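Local coordinates for mRNA export protein (Chaetomium thermophilum, PDB 4WPM) that is probably involved in exporting mRNA from the nucleus to the cytoplasm, this piece being its RNA recognition motif domain, at residues T20-L25 with L92-T97. Residues are numbered along the deposited sequence; the frame is centred on the assembly and turned at random.
Sequences TVIKIL and LTIEET. With SO4 (sulfate ion), chain C.
Thr97 turns its two branches to different work: the methyl CG2 packs against the aliphatic stem of Lys23, 3.5 Å from its CG, while OG1 donates to O4 of a sulfate ion at 2.7 Å and is also hydrogen-bonded to Glu99 N. The ion, probably from the crystallisation liquor, is bound by Asn98 N as well. With OG1 anti to the backbone N (chi1 -174°), the methyl is left between N and the carbonyl carbon, where it also meets Val21 CG1. Lysine suits its place because its long stem can cover this methyl while the bend at chi3 carries the ammonium onward, to a cation-pi contact with Tyr66.

Strand 20-25 and the segment 92-97, part of strand 90-97, run antiparallel as neighbours in the beta sheet of the RRM domain. Lys23 N reaches Glu95 O at 2.8 Å, nearly straight at hydrogen (172°), and Glu95 N answers to Lys23 O. Leu25 and Thr93 form the next hydrogen-bonded pair, their CB atoms 4.1 Å apart; a water joins Thr93 OG1 and, weakly, Leu25 O. Leucine suits this position, its apolar side chain packing on Asp65 and on Leu80 of the second subunit.

On the face of Ile22, Ile24 and Ile94, towards the helices, the buried part is aliphatic; Glu96 sits at its exposed end. Ile22 CG2 meets Ile94 CG2 at 3.5 Å; branched isoleucines suit extended backbone, and helix 40-51 supplies Leu47 to Ile24. Replacing Ile22 with an alanine would probably open a gap beside Ile94 CG2 and leave Val71 of the neighbouring strand less well packed.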
# COMPACT_ATOMS: atom_id res chain seq x y z
N THR A 20 -0.81 13.39 -14.27
CA THR A 20 -1.46 12.17 -13.80
C THR A 20 -0.72 11.62 -12.59
O THR A 20 0.49 11.80 -12.46
CB THR A 20 -1.51 11.10 -14.91
OG1 THR A 20 -2.10 11.66 -16.09
CG2 THR A 20 -2.32 9.89 -14.47
N VAL A 21 -1.44 10.93 -11.71
CA VAL A 21 -0.85 10.33 -10.52
C VAL A 21 -0.72 8.82 -10.70
O VAL A 21 -1.69 8.15 -11.08
CB VAL A 21 -1.68 10.64 -9.26
CG1 VAL A 21 -1.05 9.99 -8.03
CG2 VAL A 21 -1.81 12.14 -9.06
N ILE A 22 0.47 8.30 -10.42
CA ILE A 22 0.73 6.86 -10.50
C ILE A 22 1.09 6.31 -9.12
O ILE A 22 1.90 6.89 -8.40
CB ILE A 22 1.87 6.55 -11.49
CG1 ILE A 22 1.53 7.06 -12.89
CG2 ILE A 22 2.17 5.05 -11.52
CD1 ILE A 22 0.32 6.40 -13.53
N LYS A 23 0.48 5.18 -8.77
CA LYS A 23 0.80 4.47 -7.54
C LYS A 23 1.55 3.18 -7.85
O LYS A 23 1.12 2.39 -8.70
CB LYS A 23 -0.47 4.16 -6.75
CG LYS A 23 -1.18 5.40 -6.22
CD LYS A 23 -2.41 5.07 -5.38
CE LYS A 23 -2.10 4.21 -4.16
NZ LYS A 23 -3.32 3.94 -3.36
N ILE A 24 2.67 2.97 -7.17
CA ILE A 24 3.49 1.78 -7.36
C ILE A 24 3.61 0.98 -6.07
O ILE A 24 3.94 1.53 -5.02
CB ILE A 24 4.91 2.15 -7.86
CG1 ILE A 24 4.83 2.97 -9.14
CG2 ILE A 24 5.75 0.89 -8.07
CD1 ILE A 24 6.14 3.58 -9.56
N LEU A 25 3.34 -0.32 -6.16
CA LEU A 25 3.40 -1.22 -5.02
C LEU A 25 4.43 -2.32 -5.26
O LEU A 25 4.56 -2.82 -6.38
CB LEU A 25 2.02 -1.84 -4.76
CG LEU A 25 1.81 -2.62 -3.46
CD1 LEU A 25 2.07 -1.75 -2.24
CD2 LEU A 25 0.41 -3.20 -3.44
N LEU A 92 6.02 -5.71 -9.24
CA LEU A 92 5.49 -4.36 -9.17
C LEU A 92 4.03 -4.30 -9.63
O LEU A 92 3.67 -4.87 -10.66
CB LEU A 92 6.33 -3.41 -10.03
CG LEU A 92 7.76 -3.10 -9.57
CD1 LEU A 92 8.36 -2.01 -10.43
CD2 LEU A 92 7.83 -2.72 -8.10
N THR A 93 3.20 -3.61 -8.85
CA THR A 93 1.83 -3.31 -9.24
C THR A 93 1.74 -1.81 -9.50
O THR A 93 1.83 -1.01 -8.57
CB THR A 93 0.81 -3.72 -8.16
OG1 THR A 93 1.02 -5.09 -7.79
CG2 THR A 93 -0.61 -3.54 -8.66
N ILE A 94 1.57 -1.45 -10.77
CA ILE A 94 1.54 -0.04 -11.15
C ILE A 94 0.12 0.33 -11.58
O ILE A 94 -0.46 -0.32 -12.46
CB ILE A 94 2.53 0.23 -12.30
CG1 ILE A 94 3.89 -0.41 -11.99
CG2 ILE A 94 2.62 1.73 -12.59
CD1 ILE A 94 4.96 -0.18 -13.03
N GLU A 95 -0.44 1.37 -10.97
CA GLU A 95 -1.81 1.79 -11.23
C GLU A 95 -1.98 3.30 -11.29
O GLU A 95 -1.29 4.05 -10.60
CB GLU A 95 -2.75 1.21 -10.17
CG GLU A 95 -2.68 -0.30 -10.04
CD GLU A 95 -3.64 -0.84 -8.99
OE1 GLU A 95 -3.93 -0.12 -8.02
OE2 GLU A 95 -4.10 -1.99 -9.15
N GLU A 96 -2.91 3.75 -12.14
CA GLU A 96 -3.32 5.15 -12.17
C GLU A 96 -4.43 5.37 -11.14
O GLU A 96 -5.25 4.49 -10.90
CB GLU A 96 -3.81 5.53 -13.57
CG GLU A 96 -4.02 7.03 -13.75
CD GLU A 96 -4.62 7.37 -15.10
OE1 GLU A 96 -4.30 6.67 -16.09
OE2 GLU A 96 -5.40 8.34 -15.18
N THR A 97 -4.43 6.56 -10.53
CA THR A 97 -5.40 6.88 -9.49
C THR A 97 -5.78 8.36 -9.50
O THR A 97 -4.98 9.21 -9.90
CB THR A 97 -4.86 6.52 -8.10
OG1 THR A 97 -5.89 6.72 -7.11
CG2 THR A 97 -3.65 7.38 -7.75
S SO4 C . -8.65 4.91 -7.94
O1 SO4 C . -9.94 4.57 -7.36
O2 SO4 C . -8.47 4.17 -9.18
O3 SO4 C . -8.60 6.35 -8.21
O4 SO4 C . -7.58 4.56 -7.01
O HOH W 1 3.22 -5.89 -6.03